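Putative xanthine dehydrogenase YAGS fad-binding subunit (PDB 5G5G) carries the molybdenum cofactor as pterin cytosine dinucleotide and is probably the catalytic subunit of a periplasmic aldehyde oxidase. Local coordinates at residues L15-R20 with T479-L484; Y50-G55 with Q122-A127; G76-I81 with V116-E121. All coordinates share one frame; numbering follows the deposited sequence. Where two conformers were deposited one is given.

Interaction 1 (L15-R20 with T479-L484)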
# COMPACT_ATOMS: atom_id res chain seq x y z
N LEU C 15 32.94 -9.01 13.58
CA LEU C 15 31.50 -9.18 13.74
C LEU C 15 31.05 -9.10 15.20
O LEU C 15 30.14 -9.79 15.62
CB LEU C 15 31.02 -10.50 13.10
CG LEU C 15 31.35 -10.59 11.60
CD1 LEU C 15 31.03 -11.99 11.11
CD2 LEU C 15 30.56 -9.58 10.82
N LYS C 16 31.64 -8.15 15.93
CA LYS C 16 31.16 -7.85 17.31
C LYS C 16 29.87 -7.07 17.34
O LYS C 16 29.16 -7.13 18.34
CB LYS C 16 32.21 -7.08 18.10
CG LYS C 16 33.49 -7.85 18.31
CD LYS C 16 34.57 -6.99 18.97
CE LYS C 16 35.82 -7.80 19.22
NZ LYS C 16 36.90 -6.96 19.78
N VAL C 17 29.60 -6.35 16.27
CA VAL C 17 28.44 -5.47 16.16
C VAL C 17 27.75 -5.63 14.82
O VAL C 17 26.55 -5.81 14.75
CB VAL C 17 28.78 -3.98 16.39
CG1 VAL C 17 27.47 -3.20 16.66
CG2 VAL C 17 29.75 -3.79 17.55
N VAL C 18 28.50 -5.53 13.73
CA VAL C 18 28.01 -5.89 12.41
C VAL C 18 27.67 -7.38 12.41
O VAL C 18 28.38 -8.21 13.01
CB VAL C 18 29.07 -5.57 11.32
CG1 VAL C 18 28.66 -6.15 9.95
CG2 VAL C 18 29.32 -4.07 11.24
N GLY C 19 26.57 -7.69 11.71
CA GLY C 19 26.07 -9.04 11.56
C GLY C 19 25.14 -9.48 12.69
O GLY C 19 24.62 -10.62 12.62
N ARG C 20 24.88 -8.60 13.65
CA ARG C 20 24.11 -8.92 14.84
C ARG C 20 22.74 -8.27 14.72
O ARG C 20 22.61 -7.21 14.12
CB ARG C 20 24.86 -8.52 16.05
CG ARG C 20 26.04 -9.51 16.20
CD ARG C 20 26.74 -9.45 17.44
NE ARG C 20 28.01 -10.20 17.39
CZ ARG C 20 28.25 -11.33 18.04
NH1 ARG C 20 27.28 -11.91 18.75
NH2 ARG C 20 29.46 -11.89 18.01
N THR C 479 28.38 -0.32 11.73
CA THR C 479 29.65 -0.23 11.00
C THR C 479 30.67 0.63 11.71
O THR C 479 31.80 0.21 12.00
CB THR C 479 29.43 0.25 9.55
OG1 THR C 479 28.52 -0.63 8.88
CG2 THR C 479 30.77 0.32 8.80
N ALA C 480 30.25 1.83 12.10
CA ALA C 480 31.13 2.69 12.85
C ALA C 480 31.55 2.11 14.21
O ALA C 480 32.71 2.17 14.61
CB ALA C 480 30.53 4.06 13.00
N ALA C 481 30.58 1.53 14.93
CA ALA C 481 30.87 0.92 16.20
C ALA C 481 31.93 -0.19 16.05
O ALA C 481 32.85 -0.33 16.86
CB ALA C 481 29.58 0.37 16.81
N GLU C 482 31.75 -1.03 15.03
CA GLU C 482 32.66 -2.12 14.76
C GLU C 482 34.06 -1.60 14.50
O GLU C 482 35.04 -2.12 15.04
CB GLU C 482 32.21 -2.93 13.55
CG GLU C 482 33.00 -4.23 13.39
CD GLU C 482 32.49 -5.35 14.29
OE1 GLU C 482 31.27 -5.71 14.16
OE2 GLU C 482 33.28 -5.87 15.09
N MET C 483 34.14 -0.59 13.65
CA MET C 483 35.46 -0.05 13.22
C MET C 483 36.23 0.64 14.35
O MET C 483 37.46 0.61 14.37
CB MET C 483 35.26 0.89 12.06
CG MET C 483 34.80 0.22 10.78
SD MET C 483 35.98 -0.93 10.09
CE MET C 483 37.29 0.13 9.46
N LEU C 484 35.51 1.28 15.25
CA LEU C 484 36.11 2.11 16.29
C LEU C 484 36.19 1.43 17.63
O LEU C 484 36.82 1.96 18.53
CB LEU C 484 35.39 3.48 16.38
CG LEU C 484 35.68 4.32 15.13
CD1 LEU C 484 34.65 5.40 14.98
CD2 LEU C 484 37.05 4.95 15.20
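E482 reaches from the helix into the 15-20 loop and receives the backbone N-H groups of K16, V17 and V18. It buries the most surface of any residue in this contact. The first bond runs from K16 N to E482 OE2, at 2.9 Å, and uses the syn lone pair of that oxygen. The other oxygen takes two donors. V17 N lies 2.8 Å from E482 OE1 and meets it on the syn side, 33° out of the carboxylate plane. V18 N is also 2.8 Å from E482 OE1, but comes in nearly along the C-O axis. CG stands anti to the backbone N of E482, and the chain then bends at chi2 (81°), which turns the carboxylate across the three successive N-H groups. Three bonds thus grip one buried carboxylate and fix its rotation.

V18 packs with one methyl. V18 CG2 sits 3.9 Å from both T479 CA and E482 CB, beside the stem of the glutamate. V17 sends CG1 to A481 CB, 4.1 Å away. A type II turn from V17 to R20 follows, with G19 at positive phi. R20 folds back so that R20 NE donates to L15 O at 2.8 Å, in the carbonyl plane.

The contact joins the N-terminal loop to the end of helix 472-484. The V18 side chain is about 8 Å from the bound pterin cytosine dinucleotide. Q478, on the same helix, bonds V17 O. T479 and M483 lean on helix 511-534, while A480 and A481 rest on strand 491-494.

Interaction 2 (Y50-G55 with Q122-A127)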
# COMPACT_ATOMS: atom_id res chain seq x y z
N TYR C 50 -0.32 26.59 2.89
CA TYR C 50 -0.70 25.29 2.36
C TYR C 50 -0.92 25.37 0.88
O TYR C 50 -1.69 26.20 0.41
CB TYR C 50 -1.96 24.82 3.05
CG TYR C 50 -1.81 24.56 4.51
CD1 TYR C 50 -1.86 25.58 5.43
CD2 TYR C 50 -1.57 23.28 4.99
CE1 TYR C 50 -1.74 25.34 6.79
CE2 TYR C 50 -1.43 23.02 6.35
CZ TYR C 50 -1.50 24.06 7.25
OH TYR C 50 -1.36 23.80 8.62
N GLY C 51 -0.27 24.49 0.12
CA GLY C 51 -0.55 24.43 -1.31
C GLY C 51 -1.33 23.19 -1.69
O GLY C 51 -0.96 22.10 -1.27
N TYR C 52 -2.34 23.33 -2.54
CA TYR C 52 -3.16 22.24 -2.93
C TYR C 52 -3.09 22.11 -4.45
O TYR C 52 -3.40 23.06 -5.19
CB TYR C 52 -4.58 22.38 -2.39
CG TYR C 52 -5.35 21.09 -2.36
CD1 TYR C 52 -5.98 20.59 -3.52
CD2 TYR C 52 -5.47 20.36 -1.20
CE1 TYR C 52 -6.69 19.40 -3.49
CE2 TYR C 52 -6.16 19.17 -1.14
CZ TYR C 52 -6.78 18.70 -2.29
OH TYR C 52 -7.46 17.52 -2.24
N ILE C 53 -2.69 20.93 -4.90
CA ILE C 53 -2.49 20.63 -6.30
C ILE C 53 -3.77 20.51 -7.13
O ILE C 53 -4.74 19.93 -6.66
CB ILE C 53 -1.65 19.33 -6.37
CG1 ILE C 53 -0.47 19.55 -7.24
CG2 ILE C 53 -2.48 18.06 -6.52
CD1 ILE C 53 0.65 19.92 -6.31
N VAL C 54 -3.75 21.04 -8.35
CA VAL C 54 -4.80 20.79 -9.35
C VAL C 54 -4.17 19.95 -10.46
O VAL C 54 -3.17 20.34 -11.07
CB VAL C 54 -5.36 22.08 -9.95
CG1 VAL C 54 -6.45 21.82 -10.98
CG2 VAL C 54 -5.87 22.98 -8.81
N GLY C 55 -4.79 18.81 -10.72
CA GLY C 55 -4.29 17.86 -11.74
C GLY C 55 -5.14 17.84 -12.98
O GLY C 55 -6.31 18.23 -12.95
N GLN C 122 -9.02 25.74 3.32
CA GLN C 122 -9.22 26.84 2.37
C GLN C 122 -8.51 26.58 1.04
O GLN C 122 -9.08 26.90 -0.04
CB GLN C 122 -8.79 28.15 2.96
CG GLN C 122 -9.86 28.72 3.90
CD GLN C 122 -9.48 29.99 4.60
OE1 GLN C 122 -10.19 31.01 4.50
NE2 GLN C 122 -8.34 29.96 5.30
N ALA C 123 -7.31 25.99 1.09
CA ALA C 123 -6.59 25.64 -0.15
C ALA C 123 -7.32 24.61 -0.99
O ALA C 123 -7.47 24.78 -2.20
CB ALA C 123 -5.20 25.18 0.15
N ARG C 124 -7.80 23.53 -0.32
CA ARG C 124 -8.57 22.50 -0.99
C ARG C 124 -9.83 23.05 -1.67
O ARG C 124 -10.08 22.75 -2.86
CB ARG C 124 -8.92 21.37 -0.01
CG ARG C 124 -9.72 20.26 -0.69
CD ARG C 124 -9.94 19.10 0.27
NE ARG C 124 -10.57 19.56 1.48
CZ ARG C 124 -10.65 18.90 2.63
NH1 ARG C 124 -10.12 17.69 2.75
NH2 ARG C 124 -11.27 19.46 3.65
N ALA C 125 -10.61 23.82 -0.91
CA ALA C 125 -11.84 24.41 -1.41
C ALA C 125 -11.57 25.33 -2.59
O ALA C 125 -12.37 25.30 -3.58
CB ALA C 125 -12.59 25.13 -0.32
N ALA C 126 -10.51 26.15 -2.51
CA ALA C 126 -10.18 27.06 -3.60
C ALA C 126 -9.71 26.33 -4.87
O ALA C 126 -10.00 26.78 -5.97
CB ALA C 126 -9.15 28.11 -3.17
N ALA C 127 -9.04 25.22 -4.69
CA ALA C 127 -8.56 24.42 -5.83
C ALA C 127 -9.71 23.95 -6.71
O ALA C 127 -9.53 23.90 -7.93
CB ALA C 127 -7.72 23.26 -5.33
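Y52 lays one face of its ring against R124, and a CH-pi contact joins the strand to the helix there. R124 CA stands 3.9 Å from the centroid of the Y52 ring, 16° off the ring normal. The aliphatic arm then runs on over the ring toward its hydroxyl end. R124 CG is 3.7 Å from Y52 CZ, with CB of the arginine by CE2 of the ring and CD by the hydroxyl. The arm is extended until CD, where it bends. The guanidinium plane ends up 64° from the ring plane, so the two groups do not stack.

The remaining contacts are apolar and rest on small residues. A123 CB packs 3.8 Å from Y52 CB and also touches the Y50 backbone. One turn on, A127 CB lies 3.7 Å from Y52 CD1 and 4.0 Å from V54 CG2. These two alanines let the axes approach to 7.4 Å, with the helix and strand running at 28° to each other. With an alanine in place of Y52, the R124 arm would probably lose its aromatic support and a gap open beside A127.

The Y50 hydroxyl bonds an acidic side chain of another protein chain. R124 packs on an apolar side chain of a further chain.

Both pieces belong to the a/b hammerhead domain. Strand 49-55 lies between strands 111-117 and 266-269 in a mixed sheet. Helix 120-127 follows strand 111-117 after a two-residue link and covers one face of the sheet here, with A123 on A117 and A126 on V115.

Interaction 3 (G76-I81 with V116-E121)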
# COMPACT_ATOMS: atom_id res chain seq x y z
N GLY C 76 -9.05 33.03 2.20
CA GLY C 76 -7.75 32.62 2.70
C GLY C 76 -6.66 32.42 1.61
O GLY C 76 -5.53 31.99 1.93
N VAL C 77 -6.99 32.69 0.33
CA VAL C 77 -6.05 32.34 -0.78
C VAL C 77 -5.00 33.45 -0.89
O VAL C 77 -5.31 34.63 -0.85
CB VAL C 77 -6.79 32.12 -2.12
CG1 VAL C 77 -5.82 32.02 -3.29
CG2 VAL C 77 -7.56 30.81 -2.04
N LEU C 78 -3.74 33.03 -1.05
CA LEU C 78 -2.60 33.90 -1.23
C LEU C 78 -2.18 34.02 -2.69
O LEU C 78 -1.87 35.12 -3.12
CB LEU C 78 -1.37 33.36 -0.45
CG LEU C 78 -1.45 33.25 1.08
CD1 LEU C 78 -0.07 32.90 1.62
CD2 LEU C 78 -1.87 34.57 1.62
N ALA C 79 -2.18 32.93 -3.43
CA ALA C 79 -1.77 32.95 -4.84
C ALA C 79 -2.18 31.64 -5.51
O ALA C 79 -2.51 30.65 -4.85
CB ALA C 79 -0.25 33.08 -4.94
N VAL C 80 -2.12 31.64 -6.85
CA VAL C 80 -2.27 30.39 -7.60
C VAL C 80 -1.09 30.29 -8.56
O VAL C 80 -0.90 31.19 -9.39
CB VAL C 80 -3.60 30.36 -8.42
CG1 VAL C 80 -3.75 29.01 -9.12
CG2 VAL C 80 -4.78 30.66 -7.49
N ILE C 81 -0.33 29.21 -8.45
CA ILE C 81 0.83 28.95 -9.29
C ILE C 81 0.40 28.18 -10.53
O ILE C 81 -0.33 27.20 -10.40
CB ILE C 81 1.88 28.11 -8.56
CG1 ILE C 81 2.13 28.71 -7.17
CG2 ILE C 81 3.16 27.99 -9.40
CD1 ILE C 81 2.40 30.17 -7.10
N VAL C 116 -2.35 28.27 -3.11
CA VAL C 116 -1.69 28.47 -1.84
C VAL C 116 -2.65 29.26 -0.98
O VAL C 116 -3.16 30.30 -1.42
CB VAL C 116 -0.41 29.32 -2.05
CG1 VAL C 116 0.31 29.53 -0.73
CG2 VAL C 116 0.49 28.62 -3.04
N ALA C 117 -2.96 28.76 0.21
CA ALA C 117 -3.87 29.44 1.13
C ALA C 117 -3.40 29.33 2.60
O ALA C 117 -2.48 28.61 2.92
CB ALA C 117 -5.25 28.86 0.98
N GLU C 118 -4.10 30.05 3.46
CA GLU C 118 -3.74 30.18 4.87
C GLU C 118 -3.94 28.88 5.64
O GLU C 118 -3.21 28.61 6.59
CB GLU C 118 -4.58 31.29 5.49
CG GLU C 118 -4.16 32.66 5.00
CD GLU C 118 -2.88 33.16 5.64
OE1 GLU C 118 -2.31 32.48 6.54
OE2 GLU C 118 -2.43 34.25 5.25
N THR C 119 -4.91 28.08 5.19
CA THR C 119 -5.21 26.80 5.81
C THR C 119 -5.38 25.72 4.77
O THR C 119 -5.73 26.00 3.61
CB THR C 119 -6.47 26.85 6.71
OG1 THR C 119 -7.61 27.10 5.89
CG2 THR C 119 -6.35 27.91 7.75
N PHE C 120 -5.17 24.48 5.20
CA PHE C 120 -5.44 23.31 4.33
C PHE C 120 -6.86 23.32 3.70
O PHE C 120 -7.05 23.10 2.50
CB PHE C 120 -5.24 22.02 5.12
CG PHE C 120 -5.54 20.79 4.35
CD1 PHE C 120 -4.80 20.45 3.27
CD2 PHE C 120 -6.64 20.03 4.68
CE1 PHE C 120 -5.11 19.33 2.54
CE2 PHE C 120 -6.93 18.88 3.99
CZ PHE C 120 -6.20 18.55 2.90
N GLU C 121 -7.85 23.53 4.53
CA GLU C 121 -9.22 23.44 4.05
C GLU C 121 -9.53 24.54 3.04
O GLU C 121 -10.26 24.33 2.06
CB GLU C 121 -10.21 23.48 5.23
CG GLU C 121 -9.98 22.30 6.21
CD GLU C 121 -8.91 22.53 7.31
OE1 GLU C 121 -8.23 23.59 7.37
OE2 GLU C 121 -8.67 21.55 8.12
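V116 faces both L78 and A79 where two antiparallel strands pair, the pattern of a classic beta bulge. V116 O accepts from L78 N at 2.8 Å and weakly from A79 N at 3.5 Å. The register slips by one residue between the V77-A117 and A79-V116 pairs.

V116 points to the same face of the sheet as A79 and spreads its two methyls. V116 CG1, anti to the backbone N (chi1 -179°), meets L78 CD1 at 4.1 Å, and the two side chains cross at a slant. V116 CG2 turns to I81 CG1 at 4.4 Å. Helix 250-262 covers this face, with V262 against L78 and A79 and A258 against V116. V77 and A117 point to the other face, which packs on helix 120-127.

L78 also sends CD2 to within 3.7 Å of E118 OE2, at about a right angle to the glutamate. That carboxylate has its charge partner in R264, a salt bridge.

Beyond the strand end, E118 N bonds G76 O at 2.9 Å. Within the A79-V116 pair, V116 N donates to A79 O at 3.0 Å, nearly straight at 176°.

Overall arrangement
Interactions 2 and 3 are neighbours, their centres 7 Å apart. Both belong to the a/b hammerhead domain and share helix 120-127 and one mixed sheet, in which strands 77-82, 111-117 and 49-55 lie side by side. They meet directly where Y50 O lies 2.9 Å from A117 N, a probable hydrogen bond. Interaction 1 is remote, with its centre 49 Å from that of interaction 2 and 50 Å from that of interaction 3. Along the chain, interaction 3 is nested within interaction 2, and both within the loop closed by interaction 1. That long closure ties the N-terminal loop to a cofactor-binding domain, while the hammerhead contacts border other protein chains of the assembly.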